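Local coordinates for bumblebee peptidoglycan recognition protein SA (Bombus, PDB 5XZ4) that probably senses bacterial infection in bumblebee innate immunity by binding peptidoglycan, with a preference for the Dap-type over the Lys-type polymer, at residues Y33-H38 and I144-V149; G71-I76 and K101-G106. All coordinates share one frame; numbering follows the deposited sequence.

Contact 1 of 2, residues Y33-H38 and I144-V149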
loop_
_atom_site.group_PDB
_atom_site.type_symbol
_atom_site.label_atom_id
_atom_site.label_comp_id
_atom_site.label_asym_id
_atom_site.label_seq_id
_atom_site.Cartn_x
_atom_site.Cartn_y
_atom_site.Cartn_z
ATOM N N TYR A 33 -3.189 6.471 -10.462
ATOM C CA TYR A 33 -1.969 6.529 -9.617
ATOM C C TYR A 33 -1.862 5.353 -8.659
ATOM O O TYR A 33 -2.872 4.855 -8.159
ATOM C CB TYR A 33 -1.914 7.819 -8.779
ATOM C CG TYR A 33 -1.757 9.081 -9.589
ATOM C CD1 TYR A 33 -0.483 9.544 -9.952
ATOM C CD2 TYR A 33 -2.880 9.823 -9.973
ATOM C CE1 TYR A 33 -0.339 10.705 -10.737
ATOM C CE2 TYR A 33 -2.753 10.996 -10.723
ATOM C CZ TYR A 33 -1.485 11.425 -11.099
ATOM O OH TYR A 33 -1.378 12.574 -11.866
ATOM N N VAL A 34 -0.620 4.960 -8.391
ATOM C CA VAL A 34 -0.292 4.116 -7.236
ATOM C C VAL A 34 0.668 4.945 -6.382
ATOM O O VAL A 34 1.678 5.449 -6.906
ATOM C CB VAL A 34 0.355 2.791 -7.676
ATOM C CG1 VAL A 34 0.896 2.000 -6.486
ATOM C CG2 VAL A 34 -0.633 1.928 -8.438
ATOM N N ILE A 35 0.384 5.026 -5.061
ATOM C CA ILE A 35 1.275 5.747 -4.151
ATOM C C ILE A 35 1.995 4.714 -3.283
ATOM O O ILE A 35 1.349 3.861 -2.637
ATOM C CB ILE A 35 0.542 6.729 -3.208
ATOM C CG1 ILE A 35 -0.548 7.534 -3.893
ATOM C CG2 ILE A 35 1.545 7.613 -2.487
ATOM C CD1 ILE A 35 -0.083 8.475 -4.977
ATOM N N ILE A 36 3.317 4.776 -3.254
ATOM C CA ILE A 36 4.143 3.892 -2.427
ATOM C C ILE A 36 4.471 4.540 -1.079
ATOM O O ILE A 36 4.926 5.710 -1.022
ATOM C CB ILE A 36 5.445 3.461 -3.157
ATOM C CG1 ILE A 36 5.136 2.840 -4.543
ATOM C CG2 ILE A 36 6.284 2.521 -2.282
ATOM C CD1 ILE A 36 4.288 1.569 -4.512
ATOM N N HIS A 37 4.163 3.798 -0.014
ATOM C CA HIS A 37 4.393 4.252 1.371
ATOM C C HIS A 37 5.238 3.242 2.128
ATOM O O HIS A 37 5.306 2.076 1.723
ATOM C CB HIS A 37 3.056 4.356 2.129
ATOM C CG HIS A 37 2.282 5.605 1.854
ATOM N ND1 HIS A 37 2.459 6.754 2.594
ATOM C CD2 HIS A 37 1.310 5.887 0.953
ATOM C CE1 HIS A 37 1.632 7.690 2.157
ATOM N NE2 HIS A 37 0.934 7.195 1.152
ATOM N N HIS A 38 5.828 3.668 3.249
ATOM C CA HIS A 38 6.231 2.720 4.294
ATOM C C HIS A 38 5.380 2.932 5.524
ATOM O O HIS A 38 4.850 4.025 5.725
ATOM C CB HIS A 38 7.744 2.750 4.573
ATOM C CG HIS A 38 8.268 4.002 5.245
ATOM N ND1 HIS A 38 9.569 4.089 5.694
ATOM C CD2 HIS A 38 7.691 5.195 5.544
ATOM C CE1 HIS A 38 9.774 5.283 6.234
ATOM N NE2 HIS A 38 8.652 5.979 6.138
ATOM N N ILE A 144 4.220 6.618 -7.837
ATOM C CA ILE A 144 4.988 7.692 -7.159
ATOM C C ILE A 144 5.177 7.360 -5.687
ATOM O O ILE A 144 4.337 6.663 -5.099
ATOM C CB ILE A 144 4.347 9.090 -7.332
ATOM C CG1 ILE A 144 2.907 9.125 -6.851
ATOM C CG2 ILE A 144 4.436 9.563 -8.785
ATOM C CD1 ILE A 144 2.302 10.512 -6.781
ATOM N N GLY A 145 6.276 7.845 -5.094
ATOM C CA GLY A 145 6.439 7.755 -3.625
ATOM C C GLY A 145 5.614 8.847 -2.977
ATOM O O GLY A 145 5.480 9.942 -3.547
ATOM N N ALA A 146 5.093 8.582 -1.774
ATOM C CA ALA A 146 4.292 9.602 -1.063
ATOM C C ALA A 146 4.972 10.978 -0.931
ATOM O O ALA A 146 4.320 12.023 -1.125
ATOM C CB ALA A 146 3.890 9.084 0.315
ATOM N N LYS A 147 6.280 10.958 -0.661
ATOM C CA LYS A 147 7.051 12.189 -0.451
ATOM C C LYS A 147 7.062 13.121 -1.673
ATOM O O LYS A 147 7.370 14.285 -1.526
ATOM C CB LYS A 147 8.500 11.880 -0.027
ATOM C CG LYS A 147 9.344 11.093 -1.033
ATOM C CD LYS A 147 10.711 10.700 -0.475
ATOM C CE LYS A 147 11.574 11.911 -0.173
ATOM N NZ LYS A 147 12.821 11.597 0.575
ATOM N N GLN A 148 6.743 12.602 -2.862
ATOM C CA GLN A 148 6.721 13.415 -4.091
ATOM C C GLN A 148 5.511 14.338 -4.150
ATOM O O GLN A 148 5.550 15.346 -4.869
ATOM C CB GLN A 148 6.714 12.503 -5.317
ATOM C CG GLN A 148 7.994 11.727 -5.485
ATOM C CD GLN A 148 7.961 10.821 -6.700
ATOM O OE1 GLN A 148 7.994 9.601 -6.582
ATOM N NE2 GLN A 148 7.926 11.432 -7.891
ATOM N N VAL A 149 4.444 14.003 -3.401
ATOM C CA VAL A 149 3.174 14.753 -3.446
ATOM C C VAL A 149 2.620 15.254 -2.107
ATOM O O VAL A 149 1.612 15.960 -2.096
ATOM C CB VAL A 149 2.061 13.991 -4.200
ATOM C CG1 VAL A 149 2.430 13.861 -5.672
ATOM C CG2 VAL A 149 1.751 12.640 -3.553
#

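Contact 2 of 2, residues G71-I76 and K101-G106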
loop_
_atom_site.group_PDB
_atom_site.type_symbol
_atom_site.label_atom_id
_atom_site.label_comp_id
_atom_site.label_asym_id
_atom_site.label_seq_id
_atom_site.Cartn_x
_atom_site.Cartn_y
_atom_site.Cartn_z
ATOM N N GLY A 71 -5.796 2.803 6.799
ATOM C CA GLY A 71 -5.764 3.868 5.777
ATOM C C GLY A 71 -5.278 3.372 4.420
ATOM O O GLY A 71 -5.635 3.968 3.387
ATOM N N TYR A 72 -4.452 2.323 4.424
ATOM C CA TYR A 72 -3.807 1.818 3.178
ATOM C C TYR A 72 -4.764 0.948 2.354
ATOM O O TYR A 72 -5.630 0.269 2.902
ATOM C CB TYR A 72 -2.547 0.992 3.495
ATOM C CG TYR A 72 -1.512 1.787 4.280
ATOM C CD1 TYR A 72 -0.747 2.771 3.647
ATOM C CD2 TYR A 72 -1.316 1.602 5.682
ATOM C CE1 TYR A 72 0.170 3.543 4.354
ATOM C CE2 TYR A 72 -0.387 2.389 6.397
ATOM C CZ TYR A 72 0.368 3.331 5.725
ATOM O OH TYR A 72 1.287 4.140 6.359
ATOM N N SER A 73 -4.597 0.975 1.013
ATOM C CA SER A 73 -5.306 0.047 0.107
ATOM C C SER A 73 -4.823 -1.396 0.280
ATOM O O SER A 73 -5.633 -2.332 0.327
ATOM C CB SER A 73 -5.087 0.506 -1.343
ATOM O OG SER A 73 -5.421 1.874 -1.498
ATOM N N PHE A 74 -3.497 -1.550 0.315
ATOM C CA PHE A 74 -2.835 -2.841 0.517
ATOM C C PHE A 74 -1.575 -2.639 1.349
ATOM O O PHE A 74 -0.988 -1.546 1.339
ATOM C CB PHE A 74 -2.388 -3.442 -0.852
ATOM C CG PHE A 74 -3.526 -3.747 -1.796
ATOM C CD1 PHE A 74 -4.187 -4.965 -1.744
ATOM C CD2 PHE A 74 -3.936 -2.820 -2.755
ATOM C CE1 PHE A 74 -5.248 -5.237 -2.602
ATOM C CE2 PHE A 74 -4.992 -3.110 -3.629
ATOM C CZ PHE A 74 -5.647 -4.309 -3.549
ATOM N N LEU A 75 -1.169 -3.718 2.030
ATOM C CA LEU A 75 0.154 -3.771 2.699
ATOM C C LEU A 75 1.006 -4.827 2.049
ATOM O O LEU A 75 0.466 -5.848 1.523
ATOM C CB LEU A 75 0.057 -4.076 4.206
ATOM C CG LEU A 75 -0.843 -3.176 5.052
ATOM C CD1 LEU A 75 -0.936 -3.760 6.470
ATOM C CD2 LEU A 75 -0.323 -1.771 5.103
ATOM N N ILE A 76 2.317 -4.612 2.058
ATOM C CA ILE A 76 3.281 -5.646 1.620
ATOM C C ILE A 76 4.052 -6.121 2.857
ATOM O O ILE A 76 4.705 -5.320 3.526
ATOM C CB ILE A 76 4.291 -5.126 0.548
ATOM C CG1 ILE A 76 3.585 -4.395 -0.617
ATOM C CG2 ILE A 76 5.212 -6.273 0.071
ATOM C CD1 ILE A 76 2.709 -5.290 -1.469
ATOM N N LYS A 101 -7.958 9.112 -6.158
ATOM C CA LYS A 101 -7.410 8.846 -7.485
ATOM C C LYS A 101 -6.197 7.932 -7.485
ATOM O O LYS A 101 -5.399 7.922 -8.422
ATOM C CB LYS A 101 -7.192 10.153 -8.280
ATOM C CG LYS A 101 -6.301 11.189 -7.611
ATOM C CD LYS A 101 -6.076 12.389 -8.523
ATOM C CE LYS A 101 -5.262 13.446 -7.808
ATOM N NZ LYS A 101 -5.222 14.709 -8.592
ATOM N N SER A 102 -6.075 7.120 -6.433
ATOM C CA SER A 102 -4.941 6.227 -6.299
ATOM C C SER A 102 -5.304 5.044 -5.439
ATOM O O SER A 102 -6.326 5.073 -4.751
ATOM C CB SER A 102 -3.776 6.973 -5.650
ATOM O OG SER A 102 -4.000 7.172 -4.244
ATOM N N VAL A 103 -4.458 4.029 -5.515
ATOM C CA VAL A 103 -4.333 3.049 -4.427
ATOM C C VAL A 103 -3.011 3.295 -3.728
ATOM O O VAL A 103 -2.005 3.642 -4.371
ATOM C CB VAL A 103 -4.502 1.583 -4.886
ATOM C CG1 VAL A 103 -5.960 1.284 -5.200
ATOM C CG2 VAL A 103 -3.611 1.287 -6.064
ATOM N N GLY A 104 -3.033 3.118 -2.405
ATOM C CA GLY A 104 -1.851 3.352 -1.556
ATOM C C GLY A 104 -1.315 2.038 -1.022
ATOM O O GLY A 104 -2.051 1.294 -0.381
ATOM N N ILE A 105 -0.060 1.731 -1.332
ATOM C CA ILE A 105 0.556 0.430 -0.969
ATOM C C ILE A 105 1.551 0.711 0.136
ATOM O O ILE A 105 2.519 1.449 -0.049
ATOM C CB ILE A 105 1.308 -0.211 -2.157
ATOM C CG1 ILE A 105 0.349 -0.521 -3.317
ATOM C CG2 ILE A 105 2.000 -1.500 -1.707
ATOM C CD1 ILE A 105 1.038 -1.051 -4.581
ATOM N N GLY A 106 1.273 0.154 1.326
ATOM C CA GLY A 106 2.176 0.336 2.491
ATOM C C GLY A 106 3.124 -0.842 2.665
ATOM O O GLY A 106 2.676 -1.945 3.014
#

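Contact 1 of 2, residues Y33-H38 and I144-V149
Three backbone hydrogen bonds join Val34 and Ile36 to Ile144 and Ala146, pairing strand 31-38 with the end of the parallel edge strand 141-145. Ile144 N donates a hydrogen bond to Val34 O at 2.9 Å, and Ile36 N returns a bond to Ile144 O at 2.8 Å. The third, Ala146 N to Ile36 O at 3.0 Å, is made just as the chain leaves the sheet and turns. Gly145 N, facing away from this seam, donates to Gln148 OE1 from above the plane of that side-chain amide, which fastens the turn to the strand end.

Beyond the bonds, Ala146 CB sits over one face of the His37 imidazole, 3.6 Å from the ring centroid and displaced toward CE1, a CH-pi contact. Ile35 and Ile144 run side by side in the same direction: with Ile144 CG1 set between its backbone N and carbonyl carbon (chi1 56°), that atom lies 3.6 Å from Ile35 CD1. Ile35 CG2 packs on Ala146.

Both ring nitrogens of His37 are hydrogen-bonded, NE2 to Thr95 and ND1 to Ser154, so the buried imidazole is fixed in rotation while the methyl group shields one of its faces.

Contact 2 of 2, residues G71-I76 and K101-G106
Parallel pairing inside the central sheet of the amidase-like domain brings Phe74-Ile76 against Ile105 and Gly106, with the turn at Tyr72 and Ser73 leading into the shorter strand. Gly106 pairs through both its backbone N and O with strand 74-76: N donates to Phe74 O at 2.8 Å, and O receives Ile76 N at 2.9 Å. Gly104 O takes a longer bond from Phe74 N, 3.3 Å but nearly straight at 166°, and a weak one from Ser73 N. Ser73 also accepts through its side chain. Its OG, anti to the carbonyl carbon (chi1 -52°), receives Gly104 N at 2.8 Å and rests beside Val103 CB. With the hydroxyl removed, as in an alanine here, the buried Gly104 N would probably lose this acceptor, weakening the pairing just ahead of strand 74-76.

Gly106 has bulk on one side. The Tyr72 ring lays a face over Gly106 CA, with Tyr72 CD1 4.0 Å from that atom, and Leu75 CD2 comes in beside the same residue; the lack of a side chain at Gly106 lets both come this close. On the side carrying Phe74 and Ile105, Ile76 CG1 presses tightly on Ile105 CG2 at 3.5 Å, the two side chains crossing obliquely beneath helix 118-134, whose Leu127 touches Phe74 and Ile105. Parallel strands with a helix packed across one face are typical of the mixed alpha/beta fold of peptidoglycan recognition proteins and their amidase relatives.

Overall arrangement
The two contacts illustrate how one sheet is assembled from pairings far apart in sequence. Their centres lie about 9 Å apart, and strands 31-38 and 102-107, one from each, are direct neighbours: Ile35 N and O probably bond to Val103 O and Ile105 N. The order across the sheet is 74-76, 102-107, 31-38, 141-145, all parallel, with antiparallel 82-84 beyond 74-76. Along the chain, contact 2 is nested within the loop that contact 1 closes, so the segments come as 33-38, 71-76, 101-106 and 144-149. The centre of contact 2 lies about 3 Å from the centre of the molecule, that of contact 1, which joins an outermost strand, about 9 Å, and together they tie early and late parts of the amidase-family region into one framework.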